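PDB 1TW9: glutathione S-transferase 2 from Heligmosomoides polygyrus, which probably catalyses the transfer of glutathione to electrophilic substrates, yielding an S-substituted glutathione and, from halide substrates, a halide ion. Local coordinates for residues L6-F9 with G13-E16; Q63-C68 with A94-R99; I67-A72 with L87-A92. All coordinates share one frame; numbering follows the deposited sequence.

In the fold
Contact 1 joins strand 4-9 to the turn that enters helix 16-24, in the thioredoxin-like half of the chain; contacts 2 and 3 pair helix 64-75 with helix 82-101 of the all-helical half. Centres of contacts 2 and 3 lie about 8 Å apart, and a hydrogen bond from Q65 NE2 to A92 O, 3.1 Å, connects them. Contact 1 is about 13 Å from contact 2 between centres, yet S64 OG bonds to A14 O at 2.8 Å. Contacts 1 and 3, centres about 16 Å apart, do not touch. In this apo form Y8 and the Q63-S64 pair probably border the glutathione site, as in related transferases. Both helix contacts meet the second subunit.

Contact 1 (L6-F9 with G13-E16); sequences LTYF and GAGE
Y8 and G15 are the points where the two backbones come nearest, their CA atoms 6.0 Å apart. Residues 6-9 are extended along strand 4-9, an interior strand of the sheet, whereas 13-16 form an irregular turn that runs into helix 16-24. With three residues between them, the segments make up the first strand-to-helix connection of the thioredoxin-like domain.

L6 and Y8 project from the strand toward the turn, and Y8 carries most of the contact. Its CG is anti to the backbone N (chi1 -172°), which carries the ring away from the strand and lays one face against the A14-G15 peptide. G15 N sits 3.5 Å above the ring plane, displaced toward the rim. G15 CA lies 4.1 Å from the ring centroid of Y8, near the normal, a CH-pi contact. F9 CB covers the opposite face, over its centre. At the end of the ring, A14 N donates to Y8 OH over 2.9 Å, with a nearly straight N-H...O angle of 162°. A14 CB adds an apolar touch to Y8 CE1 at 3.8 Å, and L6 CD2 rests on G15 O at the same separation.

Both glycines have a steric reason. G13, whose positive phi (52°) already favours glycine, would also place a CB 2.3 Å from Y8 OH, and a CB built on G15 would stand 2.8 Å from Y8 CD2. R19 of helix 16-24 touches the side chains of L6 and Y8 from beyond the turn.

A tyrosine at the end of the first strand is the hallmark of tyrosine-type glutathione transferases, where its hydroxyl faces the glutathione sulfur; Y8 is consistent with that role. The geometry implies that a backbone N-H fixes its hydroxyl oxygen while two covered faces hold the ring in place.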
loop_
_atom_site.group_PDB
_atom_site.type_symbol
_atom_site.label_atom_id
_atom_site.label_comp_id
_atom_site.label_asym_id
_atom_site.label_seq_id
_atom_site.Cartn_x
_atom_site.Cartn_y
_atom_site.Cartn_z
ATOM N N LEU A 6 15.708 -8.798 8.547
ATOM C CA LEU A 6 14.234 -8.784 8.549
ATOM C C LEU A 6 13.783 -9.344 9.931
ATOM O O LEU A 6 14.204 -10.436 10.321
ATOM C CB LEU A 6 13.699 -9.693 7.480
ATOM C CG LEU A 6 12.150 -9.632 7.336
ATOM C CD1 LEU A 6 11.583 -8.308 6.874
ATOM C CD2 LEU A 6 11.665 -10.820 6.423
ATOM N N THR A 7 12.966 -8.575 10.656
ATOM C CA THR A 7 12.474 -9.002 11.979
ATOM C C THR A 7 10.934 -9.206 11.837
ATOM O O THR A 7 10.192 -8.317 11.357
ATOM C CB THR A 7 12.812 -7.941 13.032
ATOM O OG1 THR A 7 14.257 -7.855 13.192
ATOM C CG2 THR A 7 12.279 -8.402 14.364
ATOM N N TYR A 8 10.486 -10.378 12.284
ATOM C CA TYR A 8 9.087 -10.753 12.214
ATOM C C TYR A 8 8.872 -11.861 13.249
ATOM O O TYR A 8 9.764 -12.205 13.974
ATOM C CB TYR A 8 8.681 -11.148 10.791
ATOM C CG TYR A 8 7.198 -11.364 10.635
ATOM C CD1 TYR A 8 6.299 -10.353 10.918
ATOM C CD2 TYR A 8 6.692 -12.583 10.236
ATOM C CE1 TYR A 8 4.953 -10.564 10.798
ATOM C CE2 TYR A 8 5.375 -12.806 10.140
ATOM C CZ TYR A 8 4.481 -11.757 10.412
ATOM O OH TYR A 8 3.110 -11.951 10.309
ATOM N N PHE A 9 7.664 -12.392 13.329
ATOM C CA PHE A 9 7.385 -13.556 14.107
ATOM C C PHE A 9 7.826 -14.824 13.400
ATOM O O PHE A 9 8.253 -14.785 12.216
ATOM C CB PHE A 9 5.899 -13.590 14.405
ATOM C CG PHE A 9 5.467 -12.463 15.281
ATOM C CD1 PHE A 9 5.976 -12.356 16.567
ATOM C CD2 PHE A 9 4.567 -11.523 14.847
ATOM C CE1 PHE A 9 5.611 -11.319 17.392
ATOM C CE2 PHE A 9 4.181 -10.494 15.712
ATOM C CZ PHE A 9 4.720 -10.408 16.956
ATOM N N GLY A 13 3.167 -15.401 7.277
ATOM C CA GLY A 13 2.440 -14.195 7.623
ATOM C C GLY A 13 2.811 -13.018 6.783
ATOM O O GLY A 13 2.992 -13.140 5.578
ATOM N N ALA A 14 2.958 -11.877 7.442
ATOM C CA ALA A 14 3.323 -10.624 6.821
ATOM C C ALA A 14 4.762 -10.476 6.432
ATOM O O ALA A 14 5.101 -9.529 5.743
ATOM C CB ALA A 14 2.908 -9.459 7.745
ATOM N N GLY A 15 5.625 -11.395 6.886
ATOM C CA GLY A 15 7.059 -11.347 6.595
ATOM C C GLY A 15 7.446 -12.099 5.316
ATOM O O GLY A 15 8.455 -11.831 4.709
ATOM N N GLU A 16 6.580 -13.001 4.857
ATOM C CA GLU A 16 6.965 -13.981 3.862
ATOM C C GLU A 16 7.248 -13.379 2.486
ATOM O O GLU A 16 8.137 -13.841 1.817
ATOM C CB GLU A 16 5.926 -15.052 3.747
ATOM C CG GLU A 16 6.291 -16.262 2.898
ATOM C CD GLU A 16 7.459 -17.073 3.377
ATOM O OE1 GLU A 16 7.941 -16.885 4.510
ATOM O OE2 GLU A 16 7.885 -17.961 2.606
#

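Contact 2 (Q63-C68 with A94-R99); sequences QSQAIC and AYTDYR
Q65 reaches T96 because its CG is anti to its carbonyl carbon (chi1 -78°) and the chain then runs extended, carrying the amide across the gap between helices 64-75 and 82-101. T96 answers with OG1 anti to its own carbonyl carbon (chi1 -67°), which presents the hydroxyl on the side facing Q65. The two side chains cross at a slant, and their CA atoms are 9.5 Å apart.

Q65 NE2 stands 3.1 Å from T96 OG1, but the clearer partner of this amide nitrogen is A92 O, one turn earlier on helix 82-101. That same carbonyl takes a weak hydrogen bond from T96 OG1. The other branch of the amide is bridged by water: a molecule donates to Q65 OE1 at 2.9 Å and is hydrogen-bonded to T96 OG1 at 2.8 Å. L159 of helix 155-170 touches Q65, and D93 of the second subunit packs on it. Q65 directly follows Q63-S64, a pair that probably borders the glutathione site.

Both ends of the Q65 amide thus find polar partners on helix 82-101, one directly and one through water, which probably fixes its rotation and couples the two domains by polar bonds, with little apolar packing.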
loop_
_atom_site.group_PDB
_atom_site.type_symbol
_atom_site.label_atom_id
_atom_site.label_comp_id
_atom_site.label_asym_id
_atom_site.label_seq_id
_atom_site.Cartn_x
_atom_site.Cartn_y
_atom_site.Cartn_z
ATOM N N GLN A 63 6.352 -1.857 7.740
ATOM C CA GLN A 63 5.142 -2.038 6.942
ATOM C C GLN A 63 5.429 -3.012 5.773
ATOM O O GLN A 63 6.203 -2.753 4.870
ATOM C CB GLN A 63 4.516 -0.759 6.469
ATOM C CG GLN A 63 4.063 0.190 7.562
ATOM C CD GLN A 63 2.820 -0.270 8.250
ATOM O OE1 GLN A 63 2.487 0.216 9.317
ATOM N NE2 GLN A 63 2.146 -1.246 7.659
ATOM N N SER A 64 4.735 -4.153 5.833
ATOM C CA SER A 64 4.902 -5.261 4.902
ATOM C C SER A 64 5.030 -4.878 3.453
ATOM O O SER A 64 5.961 -5.216 2.789
ATOM C CB SER A 64 3.664 -6.209 5.039
ATOM O OG SER A 64 3.975 -7.378 4.329
ATOM N N GLN A 65 4.023 -4.197 2.924
ATOM C CA GLN A 65 4.056 -3.900 1.504
ATOM C C GLN A 65 5.135 -2.848 1.194
ATOM O O GLN A 65 5.709 -2.879 0.122
ATOM C CB GLN A 65 2.724 -3.410 0.975
ATOM C CG GLN A 65 1.777 -4.582 0.787
ATOM C CD GLN A 65 0.568 -4.409 -0.082
ATOM O OE1 GLN A 65 0.271 -3.334 -0.686
ATOM N NE2 GLN A 65 -0.256 -5.489 -0.063
ATOM N N ALA A 66 5.430 -1.938 2.119
ATOM C CA ALA A 66 6.498 -0.925 1.875
ATOM C C ALA A 66 7.884 -1.605 1.737
ATOM O O ALA A 66 8.680 -1.248 0.916
ATOM C CB ALA A 66 6.521 0.065 2.946
ATOM N N ILE A 67 8.073 -2.563 2.604
ATOM C CA ILE A 67 9.236 -3.420 2.623
ATOM C C ILE A 67 9.376 -4.206 1.302
ATOM O O ILE A 67 10.435 -4.189 0.657
ATOM C CB ILE A 67 9.201 -4.331 3.846
ATOM C CG1 ILE A 67 9.413 -3.537 5.153
ATOM C CG2 ILE A 67 10.254 -5.383 3.688
ATOM C CD1 ILE A 67 9.150 -4.404 6.345
ATOM N N CYS A 68 8.315 -4.886 0.895
ATOM C CA CYS A 68 8.339 -5.745 -0.311
ATOM C C CYS A 68 8.610 -4.881 -1.529
ATOM O O CYS A 68 9.401 -5.236 -2.334
ATOM C CB CYS A 68 6.997 -6.436 -0.481
ATOM S SG CYS A 68 6.906 -7.731 0.730
ATOM N N ALA A 94 -5.440 -4.319 -4.022
ATOM C CA ALA A 94 -6.655 -5.158 -4.167
ATOM C C ALA A 94 -6.554 -6.391 -3.308
ATOM O O ALA A 94 -7.539 -6.832 -2.724
ATOM C CB ALA A 94 -6.875 -5.538 -5.604
ATOM N N TYR A 95 -5.353 -6.967 -3.196
ATOM C CA TYR A 95 -5.131 -8.141 -2.343
ATOM C C TYR A 95 -5.491 -7.769 -0.902
ATOM O O TYR A 95 -6.206 -8.498 -0.184
ATOM C CB TYR A 95 -3.649 -8.620 -2.445
ATOM C CG TYR A 95 -3.320 -9.676 -1.444
ATOM C CD1 TYR A 95 -3.849 -10.977 -1.561
ATOM C CD2 TYR A 95 -2.480 -9.406 -0.370
ATOM C CE1 TYR A 95 -3.507 -11.940 -0.628
ATOM C CE2 TYR A 95 -2.177 -10.338 0.552
ATOM C CZ TYR A 95 -2.712 -11.605 0.436
ATOM O OH TYR A 95 -2.378 -12.536 1.363
ATOM N N THR A 96 -4.918 -6.659 -0.428
ATOM C CA THR A 96 -5.170 -6.171 0.915
ATOM C C THR A 96 -6.647 -6.032 1.203
ATOM O O THR A 96 -7.104 -6.405 2.276
ATOM C CB THR A 96 -4.471 -4.825 1.123
ATOM O OG1 THR A 96 -3.084 -5.050 1.096
ATOM C CG2 THR A 96 -4.709 -4.227 2.527
ATOM N N ASP A 97 -7.379 -5.418 0.272
ATOM C CA ASP A 97 -8.828 -5.294 0.420
ATOM C C ASP A 97 -9.526 -6.639 0.536
ATOM O O ASP A 97 -10.349 -6.866 1.427
ATOM C CB ASP A 97 -9.423 -4.562 -0.789
ATOM C CG ASP A 97 -9.056 -3.099 -0.828
ATOM O OD1 ASP A 97 -8.693 -2.545 0.230
ATOM O OD2 ASP A 97 -9.128 -2.411 -1.885
ATOM N N TYR A 98 -9.200 -7.550 -0.367
ATOM C CA TYR A 98 -9.708 -8.892 -0.280
ATOM C C TYR A 98 -9.432 -9.544 1.062
ATOM O O TYR A 98 -10.364 -10.129 1.665
ATOM C CB TYR A 98 -9.171 -9.728 -1.451
ATOM C CG TYR A 98 -8.995 -11.157 -1.173
ATOM C CD1 TYR A 98 -10.086 -12.039 -1.184
ATOM C CD2 TYR A 98 -7.721 -11.672 -0.939
ATOM C CE1 TYR A 98 -9.914 -13.368 -0.940
ATOM C CE2 TYR A 98 -7.528 -12.969 -0.708
ATOM C CZ TYR A 98 -8.627 -13.850 -0.747
ATOM O OH TYR A 98 -8.461 -15.181 -0.483
ATOM N N ARG A 99 -8.219 -9.421 1.598
ATOM C CA ARG A 99 -7.903 -9.993 2.926
ATOM C C ARG A 99 -8.766 -9.416 4.049
ATOM O O ARG A 99 -9.174 -10.125 4.991
ATOM C CB ARG A 99 -6.397 -9.830 3.244
ATOM C CG ARG A 99 -5.529 -10.852 2.497
ATOM C CD ARG A 99 -5.700 -12.297 3.044
ATOM N NE ARG A 99 -4.608 -12.533 3.985
ATOM C CZ ARG A 99 -4.644 -13.246 5.088
ATOM N NH1 ARG A 99 -5.724 -13.908 5.480
ATOM N NH2 ARG A 99 -3.547 -13.297 5.827
HETATM O O HOH W 1 -2.163 -2.414 0.574
#

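Contact 3 (I67-A72 with L87-A92); sequences ICRYLA and LIDSLA. Unlike the reference sequence in segment 87-92: L91 (reference Pro).
R69 and D89 mark the closest backbone approach of two helical segments, 67-72 on helix 64-75 and 87-92 on helix 82-101, with CA atoms 8.2 Å apart. Across this gap the contact is a single salt bridge between buried side chains. R69 leaves its helix with CG anti to the backbone N and turns at chi3 (-52°), a bend that directs NE at the aspartate. NE then donates to D89 OD1 over 2.8 Å with an N-H...O angle of 172°, nearly straight. OD1 lies at the guanidinium edge and essentially in its plane, but the donor stands above the carboxylate plane; the two planes are 83° apart, so this is a one-point grip in place of the side-on, two-point pairing of flat groups.

That leaves the other carboxylate oxygen for a second partner. D89 OD2 makes a salt bridge with R69 NH1 of the second subunit, and R69 NH1 here meets D89 OD2 there. The result is a reciprocal network of two arginines and two aspartates at the dimer interface, between the thioredoxin-like domain of one subunit and the helical domain of the other, consistent with the arginine-acid pairs near the twofold axis in related glutathione transferases. With an alanine in place of R69, the D89 carboxylates of both subunits would probably lose their positive mates, and a gap would be left between the helices.

A water links the pair a second time: it takes a weak bond from R69 NH2 at 2.8 Å, in the guanidinium plane, and lies 2.9 Å from D89 O, to which it can donate. Further round helix 82-101, S90 OG donates to L87 O at 2.6 Å, and that carbonyl also accepts from L91 N. Y70, the residue after R69, meets F83 of the second subunit edge-to-face.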
loop_
_atom_site.group_PDB
_atom_site.type_symbol
_atom_site.label_atom_id
_atom_site.label_comp_id
_atom_site.label_asym_id
_atom_site.label_seq_id
_atom_site.Cartn_x
_atom_site.Cartn_y
_atom_site.Cartn_z
ATOM N N ILE A 67 8.073 -2.563 2.604
ATOM C CA ILE A 67 9.236 -3.420 2.623
ATOM C C ILE A 67 9.376 -4.206 1.302
ATOM O O ILE A 67 10.435 -4.189 0.657
ATOM C CB ILE A 67 9.201 -4.331 3.846
ATOM C CG1 ILE A 67 9.413 -3.537 5.153
ATOM C CG2 ILE A 67 10.254 -5.383 3.688
ATOM C CD1 ILE A 67 9.150 -4.404 6.345
ATOM N N CYS A 68 8.315 -4.886 0.895
ATOM C CA CYS A 68 8.339 -5.745 -0.311
ATOM C C CYS A 68 8.610 -4.881 -1.529
ATOM O O CYS A 68 9.401 -5.236 -2.334
ATOM C CB CYS A 68 6.997 -6.436 -0.481
ATOM S SG CYS A 68 6.906 -7.731 0.730
ATOM N N ARG A 69 7.906 -3.750 -1.655
ATOM C CA ARG A 69 8.072 -2.872 -2.834
ATOM C C ARG A 69 9.477 -2.332 -2.869
ATOM O O ARG A 69 10.116 -2.359 -3.892
ATOM C CB ARG A 69 7.081 -1.775 -2.806
ATOM C CG ARG A 69 7.121 -0.837 -3.969
ATOM C CD ARG A 69 6.180 0.345 -3.917
ATOM N NE ARG A 69 4.822 -0.046 -3.652
ATOM C CZ ARG A 69 4.233 -0.112 -2.464
ATOM N NH1 ARG A 69 4.812 0.362 -1.351
ATOM N NH2 ARG A 69 2.980 -0.564 -2.413
ATOM N N TYR A 70 9.997 -1.931 -1.734
ATOM C CA TYR A 70 11.377 -1.459 -1.651
ATOM C C TYR A 70 12.407 -2.514 -2.138
ATOM O O TYR A 70 13.259 -2.242 -2.966
ATOM C CB TYR A 70 11.699 -1.015 -0.219
ATOM C CG TYR A 70 13.180 -0.757 0.000
ATOM C CD1 TYR A 70 13.758 0.448 -0.447
ATOM C CD2 TYR A 70 14.018 -1.669 0.610
ATOM C CE1 TYR A 70 15.045 0.668 -0.365
ATOM C CE2 TYR A 70 15.293 -1.404 0.712
ATOM C CZ TYR A 70 15.814 -0.230 0.303
ATOM O OH TYR A 70 17.207 -0.085 0.444
ATOM N N LEU A 71 12.322 -3.707 -1.550
ATOM C CA LEU A 71 13.169 -4.830 -1.916
ATOM C C LEU A 71 12.980 -5.174 -3.345
ATOM O O LEU A 71 13.933 -5.348 -4.082
ATOM C CB LEU A 71 12.862 -6.005 -1.031
ATOM C CG LEU A 71 13.299 -5.866 0.397
ATOM C CD1 LEU A 71 12.812 -7.071 1.209
ATOM C CD2 LEU A 71 14.824 -5.561 0.575
ATOM N N ALA A 72 11.728 -5.181 -3.800
ATOM C CA ALA A 72 11.444 -5.510 -5.221
ATOM C C ALA A 72 12.015 -4.525 -6.238
ATOM O O ALA A 72 12.611 -4.910 -7.190
ATOM C CB ALA A 72 9.976 -5.693 -5.446
ATOM N N LEU A 87 0.679 -0.633 -11.596
ATOM C CA LEU A 87 -0.279 -1.757 -11.730
ATOM C C LEU A 87 -0.030 -2.832 -10.713
ATOM O O LEU A 87 -0.973 -3.382 -10.139
ATOM C CB LEU A 87 -0.185 -2.313 -13.142
ATOM C CG LEU A 87 -0.783 -1.392 -14.218
ATOM C CD1 LEU A 87 -0.495 -2.002 -15.607
ATOM C CD2 LEU A 87 -2.291 -1.099 -14.095
ATOM N N ILE A 88 1.236 -3.141 -10.510
ATOM C CA ILE A 88 1.614 -4.141 -9.526
ATOM C C ILE A 88 1.078 -3.674 -8.157
ATOM O O ILE A 88 0.467 -4.442 -7.382
ATOM C CB ILE A 88 3.146 -4.350 -9.551
ATOM C CG1 ILE A 88 3.605 -5.104 -10.871
ATOM C CG2 ILE A 88 3.685 -5.043 -8.276
ATOM C CD1 ILE A 88 5.079 -5.019 -11.167
ATOM N N ASP A 89 1.394 -2.443 -7.824
ATOM C CA ASP A 89 0.885 -1.829 -6.589
ATOM C C ASP A 89 -0.616 -1.991 -6.495
ATOM O O ASP A 89 -1.143 -2.315 -5.428
ATOM C CB ASP A 89 1.182 -0.354 -6.500
ATOM C CG ASP A 89 2.607 -0.033 -6.310
ATOM O OD1 ASP A 89 3.405 -0.934 -5.914
ATOM O OD2 ASP A 89 3.064 1.122 -6.473
ATOM N N SER A 90 -1.319 -1.705 -7.568
ATOM C CA SER A 90 -2.782 -1.725 -7.549
ATOM C C SER A 90 -3.264 -3.154 -7.215
ATOM O O SER A 90 -4.225 -3.310 -6.457
ATOM C CB SER A 90 -3.410 -1.220 -8.871
ATOM O OG SER A 90 -3.284 -2.180 -9.883
ATOM N N LEU A 91 -2.580 -4.184 -7.744
ATOM C CA LEU A 91 -2.980 -5.574 -7.472
ATOM C C LEU A 91 -2.725 -5.934 -5.988
ATOM O O LEU A 91 -3.483 -6.674 -5.387
ATOM C CB LEU A 91 -2.237 -6.528 -8.420
ATOM C CG LEU A 91 -2.887 -6.469 -9.820
ATOM C CD1 LEU A 91 -1.831 -6.884 -10.781
ATOM C CD2 LEU A 91 -4.074 -7.391 -9.802
ATOM N N ALA A 92 -1.607 -5.452 -5.410
ATOM C CA ALA A 92 -1.274 -5.741 -4.053
ATOM C C ALA A 92 -2.262 -5.042 -3.158
ATOM O O ALA A 92 -2.641 -5.579 -2.114
ATOM C CB ALA A 92 0.075 -5.282 -3.754
HETATM O O HOH W 2 0.579 -1.801 -3.149
#